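Local coordinates for putative glycosyltransferase (GalT1) (PDB 5HEA), which probably transfers a sugar from a nucleotide-activated donor, this chain being the C-terminal part of the protein with a family 2 GT-A domain, at residues P12-E17 and D42-N47; K18-C23 and I50-Y55. All blocks are in the same frame, centred on the assembly; numbering follows the deposited sequence.

Contact 1: P12-E17 and D42-N47; sequences PVYNVE and DGSTDN
N15 is held at both ends of its amide by T45. N15 OD1 accepts T45 N at 2.7 Å, in the carbonyl plane and on a lone pair. The other end is held more loosely: N15 ND2 gives a bond to T45 OG1 at 3.2 Å, with OG1 tilted 18° out of the amide plane. These two bonds fix the rotation of the amide, and D46 N adds only a weak bond to N15 OD1. The N15 CG is anti to its carbonyl carbon (chi1 -72°), which puts CG over the centre of one face of the Y14 ring. The same ring approaches the other segment as well: Y14 CD1 lies 3.2 Å from D42 O, and G43 O sits at the ring edge. The backbone of N15 is tied too, as N15 N donates to S44 OG at 3.0 Å. That hydroxyl is also bonded to N41.

Further along, two hydrogen bonds join E17 to D46 and N47. E17 N donates to D46 OD2 at 3.1 Å, from above the carboxylate plane. The other oxygen of D46 bonds to S48. E17 OE1 takes N47 N at 3.1 Å on its anti side. The carboxylates of E17 and D46 lie nearly parallel, and E17 OE1 stays 4.0 Å from D46 OD2. At the opposite end, D42 N meets V13 O at 2.9 Å in an almost straight bond. The D42 carboxylate bonds outward to Q67, A70 and G71.

Here the loops after parallel strands 7-13 and 35-41 meet at the C-terminal ends of these strands in a GT-A domain. Side-chain oxygens of N15, S44, D46 and E17 hold them together. The nearness of two carboxylates may disfavour full charge on both, though each accepts a backbone NH.

Contact 2: K18-C23 and I50-Y55; sequences KYLKRC and IICEEY
The hydroxyl of Y55 bonds D25 OD1 and leans on K21. D25 lies one turn on from K21 in helix 20-28. Y55 OH also rests 3.4 Å from K21 CB. The polar end of the tyrosine is thus satisfied by the helix it packs on. The K21 side chain runs roughly perpendicular to that of Y55. K21 CG lies at the edge of the Y55 ring, close to the ring plane, 3.9 Å from Y55 CE1. The aliphatic root of the lysine does this work. The chain bends at chi3 (-91°) and carries the ammonium group away. K21 NZ ends 6.8 Å from E54 OE1, too far for a salt bridge, so any attraction is probably modest.

Beside this pair lies an apolar seam. L20 has CG anti to its backbone N (chi1 -172°), and chi2 (57°) then turns CD2 to helix 48-58. There L20 CD2 touches I51 CG2 at 3.6 Å and C52 SG at 3.7 Å. The side chains of L20 and I51 run antiparallel alongside each other. I51 CG2 also reaches L20 CG at 3.9 Å. The contact is close, and it is made mainly by branch methyls and one sulfur.

The seam rests on the sheet. L20 and C52 both pack on V13 of strand 7-13, and C52 also touches I64. Y55 reaches L24 and L28 on the neighbouring helix and I62 on strand 62-66.

Helices 20-28 and 48-58 each follow a parallel strand and lie together on one side of the sheet. Two neighbouring helices packed on parallel strands in this way are typical of the Rossmann-like beta-alpha-beta part of the GT-A fold.

Overall arrangement
The centres of contact 1 and contact 2 are 10 Å apart, and the two touch. E17 O packs on I51 CD1 at the junction, and V13 takes part in both. Along the chain the segments alternate: 12-17, 18-23, 42-47, 50-55. Contact 1 joins the loops that leave parallel strands 7-13 and 35-41. Contact 2 joins the helices that those loops lead into, 20-28 and 48-58. Together they pair two successive strand-loop-helix units, with polar bonds at the loops and apolar packing behind. In GT-A enzymes such loops commonly border the nucleotide-sugar pocket. Both contacts also reach a second subunit of the hexamer.

Contact 1: P12-E17 and D42-N47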
loop_
_atom_site.group_PDB
_atom_site.type_symbol
_atom_site.label_atom_id
_atom_site.label_comp_id
_atom_site.label_asym_id
_atom_site.label_seq_id
_atom_site.Cartn_x
_atom_site.Cartn_y
_atom_site.Cartn_z
ATOM N N PRO A 12 -9.859 -1.000 -28.949
ATOM C CA PRO A 12 -9.139 -1.394 -27.739
ATOM C C PRO A 12 -9.020 -2.912 -27.683
ATOM O O PRO A 12 -9.963 -3.631 -28.024
ATOM C CB PRO A 12 -10.051 -0.895 -26.608
ATOM C CG PRO A 12 -10.927 0.137 -27.256
ATOM C CD PRO A 12 -11.145 -0.359 -28.640
ATOM N N VAL A 13 -7.860 -3.391 -27.259
ATOM C CA VAL A 13 -7.585 -4.822 -27.243
ATOM C C VAL A 13 -7.058 -5.209 -25.878
ATOM O O VAL A 13 -5.979 -4.766 -25.473
ATOM C CB VAL A 13 -6.543 -5.213 -28.321
ATOM C CG1 VAL A 13 -6.143 -6.682 -28.177
ATOM C CG2 VAL A 13 -7.091 -4.950 -29.709
ATOM N N TYR A 14 -7.828 -6.019 -25.154
ATOM C CA TYR A 14 -7.350 -6.604 -23.904
ATOM C C TYR A 14 -7.836 -8.049 -23.774
ATOM O O TYR A 14 -9.031 -8.298 -23.620
ATOM C CB TYR A 14 -7.764 -5.778 -22.672
ATOM C CG TYR A 14 -7.158 -6.347 -21.398
ATOM C CD1 TYR A 14 -5.789 -6.287 -21.179
ATOM C CD2 TYR A 14 -7.947 -6.981 -20.442
ATOM C CE1 TYR A 14 -5.217 -6.825 -20.045
ATOM C CE2 TYR A 14 -7.381 -7.524 -19.295
ATOM C CZ TYR A 14 -6.015 -7.439 -19.105
ATOM O OH TYR A 14 -5.433 -7.963 -17.981
ATOM N N ASN A 15 -6.897 -8.987 -23.875
ATOM C CA ASN A 15 -7.156 -10.413 -23.664
ATOM C C ASN A 15 -8.352 -10.949 -24.444
ATOM O O ASN A 15 -9.271 -11.543 -23.875
ATOM C CB ASN A 15 -7.278 -10.733 -22.173
ATOM C CG ASN A 15 -5.943 -10.661 -21.469
ATOM O OD1 ASN A 15 -4.928 -10.366 -22.091
ATOM N ND2 ASN A 15 -5.934 -10.925 -20.173
ATOM N N VAL A 16 -8.325 -10.741 -25.756
ATOM C CA VAL A 16 -9.417 -11.179 -26.618
ATOM C C VAL A 16 -8.941 -12.134 -27.710
ATOM O O VAL A 16 -9.459 -12.124 -28.832
ATOM C CB VAL A 16 -10.141 -9.962 -27.247
ATOM C CG1 VAL A 16 -11.050 -9.303 -26.215
ATOM C CG2 VAL A 16 -9.125 -8.951 -27.801
ATOM N N GLU A 17 -7.967 -12.975 -27.373
ATOM C CA GLU A 17 -7.364 -13.880 -28.363
ATOM C C GLU A 17 -8.379 -14.730 -29.153
ATOM O O GLU A 17 -8.154 -15.046 -30.319
ATOM C CB GLU A 17 -6.303 -14.780 -27.714
ATOM C CG GLU A 17 -6.857 -15.917 -26.864
ATOM C CD GLU A 17 -5.766 -16.768 -26.213
ATOM O OE1 GLU A 17 -4.561 -16.465 -26.381
ATOM O OE2 GLU A 17 -6.120 -17.746 -25.520
ATOM N N ASP A 42 -3.823 -3.066 -24.676
ATOM C CA ASP A 42 -3.773 -2.533 -23.314
ATOM C C ASP A 42 -3.068 -3.525 -22.383
ATOM O O ASP A 42 -3.614 -3.934 -21.353
ATOM C CB ASP A 42 -5.224 -2.247 -22.859
ATOM C CG ASP A 42 -5.315 -1.544 -21.511
ATOM O OD1 ASP A 42 -4.469 -0.671 -21.201
ATOM O OD2 ASP A 42 -6.254 -1.874 -20.759
ATOM N N GLY A 43 -1.857 -3.939 -22.762
ATOM C CA GLY A 43 -1.082 -4.844 -21.931
ATOM C C GLY A 43 -1.661 -6.253 -21.846
ATOM O O GLY A 43 -1.580 -6.885 -20.799
ATOM N N SER A 44 -2.249 -6.746 -22.937
ATOM C CA SER A 44 -2.773 -8.114 -22.961
ATOM C C SER A 44 -1.740 -9.132 -22.523
ATOM O O SER A 44 -0.543 -8.976 -22.777
ATOM C CB SER A 44 -3.248 -8.507 -24.357
ATOM O OG SER A 44 -4.301 -7.675 -24.790
ATOM N N THR A 45 -2.216 -10.192 -21.880
ATOM C CA THR A 45 -1.334 -11.235 -21.379
ATOM C C THR A 45 -1.588 -12.577 -22.045
ATOM O O THR A 45 -0.943 -13.566 -21.704
ATOM C CB THR A 45 -1.482 -11.394 -19.872
ATOM O OG1 THR A 45 -2.868 -11.566 -19.571
ATOM C CG2 THR A 45 -0.985 -10.142 -19.162
ATOM N N ASP A 46 -2.528 -12.623 -22.988
ATOM C CA ASP A 46 -2.709 -13.821 -23.815
ATOM C C ASP A 46 -1.972 -13.651 -25.154
ATOM O O ASP A 46 -0.921 -13.016 -25.209
ATOM C CB ASP A 46 -4.199 -14.168 -24.014
ATOM C CG ASP A 46 -4.993 -13.052 -24.686
ATOM O OD1 ASP A 46 -4.385 -12.026 -25.062
ATOM O OD2 ASP A 46 -6.235 -13.205 -24.852
ATOM N N ASN A 47 -2.519 -14.199 -26.233
ATOM C CA ASN A 47 -1.871 -14.075 -27.544
ATOM C C ASN A 47 -2.327 -12.857 -28.344
ATOM O O ASN A 47 -1.937 -12.701 -29.498
ATOM C CB ASN A 47 -2.074 -15.351 -28.371
ATOM C CG ASN A 47 -1.271 -16.533 -27.839
ATOM O OD1 ASN A 47 -0.081 -16.413 -27.548
ATOM N ND2 ASN A 47 -1.927 -17.682 -27.704
#

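Contact 2: K18-C23 and I50-Y55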
loop_
_atom_site.group_PDB
_atom_site.type_symbol
_atom_site.label_atom_id
_atom_site.label_comp_id
_atom_site.label_asym_id
_atom_site.label_seq_id
_atom_site.Cartn_x
_atom_site.Cartn_y
_atom_site.Cartn_z
ATOM N N LYS A 18 -9.489 -15.094 -28.521
ATOM C CA LYS A 18 -10.471 -15.962 -29.171
ATOM C C LYS A 18 -11.294 -15.218 -30.217
ATOM O O LYS A 18 -11.840 -15.831 -31.129
ATOM C CB LYS A 18 -11.400 -16.598 -28.132
ATOM C CG LYS A 18 -10.707 -17.579 -27.194
ATOM C CD LYS A 18 -11.700 -18.272 -26.270
ATOM C CE LYS A 18 -12.296 -17.304 -25.259
ATOM N NZ LYS A 18 -13.301 -17.964 -24.378
ATOM N N TYR A 19 -11.372 -13.895 -30.097
ATOM C CA TYR A 19 -12.313 -13.123 -30.910
ATOM C C TYR A 19 -11.676 -12.096 -31.838
ATOM O O TYR A 19 -12.335 -11.571 -32.739
ATOM C CB TYR A 19 -13.301 -12.420 -29.989
ATOM C CG TYR A 19 -13.951 -13.370 -29.016
ATOM C CD1 TYR A 19 -14.803 -14.375 -29.460
ATOM C CD2 TYR A 19 -13.705 -13.269 -27.652
ATOM C CE1 TYR A 19 -15.400 -15.251 -28.572
ATOM C CE2 TYR A 19 -14.296 -14.137 -26.760
ATOM C CZ TYR A 19 -15.144 -15.121 -27.221
ATOM O OH TYR A 19 -15.729 -15.979 -26.319
ATOM N N LEU A 20 -10.398 -11.817 -31.623
ATOM C CA LEU A 20 -9.737 -10.714 -32.318
ATOM C C LEU A 20 -9.639 -10.909 -33.836
ATOM O O LEU A 20 -9.851 -9.961 -34.608
ATOM C CB LEU A 20 -8.356 -10.459 -31.703
ATOM C CG LEU A 20 -7.584 -9.228 -32.178
ATOM C CD1 LEU A 20 -8.374 -7.942 -31.971
ATOM C CD2 LEU A 20 -6.250 -9.149 -31.435
ATOM N N LYS A 21 -9.323 -12.125 -34.278
ATOM C CA LYS A 21 -9.167 -12.376 -35.716
ATOM C C LYS A 21 -10.491 -12.168 -36.463
ATOM O O LYS A 21 -10.523 -11.588 -37.547
ATOM C CB LYS A 21 -8.616 -13.796 -35.993
ATOM C CG LYS A 21 -7.190 -14.061 -35.484
ATOM C CD LYS A 21 -6.575 -15.342 -36.087
ATOM C CE LYS A 21 -6.834 -16.588 -35.235
ATOM N NZ LYS A 21 -6.375 -17.860 -35.909
ATOM N N ARG A 22 -11.584 -12.649 -35.881
ATOM C CA ARG A 22 -12.901 -12.431 -36.464
ATOM C C ARG A 22 -13.201 -10.929 -36.591
ATOM O O ARG A 22 -13.663 -10.468 -37.640
ATOM C CB ARG A 22 -13.980 -13.131 -35.635
ATOM C CG ARG A 22 -15.371 -13.042 -36.244
ATOM C CD ARG A 22 -16.387 -13.700 -35.335
ATOM N NE ARG A 22 -16.433 -13.047 -34.027
ATOM C CZ ARG A 22 -17.048 -13.553 -32.967
ATOM N NH1 ARG A 22 -17.667 -14.727 -33.049
ATOM N NH2 ARG A 22 -17.052 -12.892 -31.826
ATOM N N CYS A 23 -12.900 -10.169 -35.544
ATOM C CA CYS A 23 -13.105 -8.720 -35.586
ATOM C C CYS A 23 -12.303 -8.085 -36.720
ATOM O O CYS A 23 -12.859 -7.415 -37.593
ATOM C CB CYS A 23 -12.724 -8.081 -34.249
ATOM S SG CYS A 23 -12.843 -6.262 -34.258
ATOM N N ILE A 50 0.327 -10.618 -30.078
ATOM C CA ILE A 50 0.984 -11.275 -31.203
ATOM C C ILE A 50 0.039 -11.326 -32.402
ATOM O O ILE A 50 0.459 -11.157 -33.547
ATOM C CB ILE A 50 1.484 -12.697 -30.799
ATOM C CG1 ILE A 50 2.956 -12.655 -30.368
ATOM C CG2 ILE A 50 1.353 -13.689 -31.939
ATOM C CD1 ILE A 50 3.296 -11.599 -29.364
ATOM N N ILE A 51 -1.248 -11.532 -32.137
ATOM C CA ILE A 51 -2.249 -11.454 -33.201
ATOM C C ILE A 51 -2.281 -10.043 -33.809
ATOM O O ILE A 51 -2.352 -9.897 -35.020
ATOM C CB ILE A 51 -3.643 -11.893 -32.696
ATOM C CG1 ILE A 51 -3.631 -13.406 -32.429
ATOM C CG2 ILE A 51 -4.748 -11.503 -33.703
ATOM C CD1 ILE A 51 -4.734 -13.894 -31.510
ATOM N N CYS A 52 -2.193 -9.010 -32.970
ATOM C CA CYS A 52 -2.148 -7.634 -33.469
ATOM C C CYS A 52 -0.958 -7.414 -34.409
ATOM O O CYS A 52 -1.102 -6.820 -35.485
ATOM C CB CYS A 52 -2.074 -6.638 -32.312
ATOM S SG CYS A 52 -3.631 -6.480 -31.359
ATOM N N GLU A 53 0.214 -7.884 -33.988
ATOM C CA GLU A 53 1.441 -7.731 -34.776
ATOM C C GLU A 53 1.348 -8.420 -36.129
ATOM O O GLU A 53 1.769 -7.869 -37.143
ATOM C CB GLU A 53 2.654 -8.259 -34.003
ATOM C CG GLU A 53 3.080 -7.376 -32.841
ATOM C CD GLU A 53 3.632 -6.032 -33.300
ATOM O OE1 GLU A 53 4.028 -5.919 -34.478
ATOM O OE2 GLU A 53 3.667 -5.084 -32.485
ATOM N N GLU A 54 0.789 -9.626 -36.139
ATOM C CA GLU A 54 0.653 -10.390 -37.374
ATOM C C GLU A 54 -0.255 -9.688 -38.375
ATOM O O GLU A 54 0.048 -9.667 -39.560
ATOM C CB GLU A 54 0.146 -11.801 -37.092
ATOM C CG GLU A 54 1.135 -12.662 -36.324
ATOM C CD GLU A 54 0.577 -14.041 -35.997
ATOM O OE1 GLU A 54 -0.667 -14.193 -35.966
ATOM O OE2 GLU A 54 1.383 -14.972 -35.776
ATOM N N TYR A 55 -1.367 -9.114 -37.909
ATOM C CA TYR A 55 -2.258 -8.377 -38.814
ATOM C C TYR A 55 -1.614 -7.077 -39.327
ATOM O O TYR A 55 -1.795 -6.704 -40.485
ATOM C CB TYR A 55 -3.627 -8.097 -38.165
ATOM C CG TYR A 55 -4.617 -9.226 -38.331
ATOM C CD1 TYR A 55 -4.564 -10.347 -37.508
ATOM C CD2 TYR A 55 -5.591 -9.185 -39.322
ATOM C CE1 TYR A 55 -5.462 -11.396 -37.662
ATOM C CE2 TYR A 55 -6.493 -10.233 -39.487
ATOM C CZ TYR A 55 -6.425 -11.334 -38.652
ATOM O OH TYR A 55 -7.311 -12.383 -38.798
#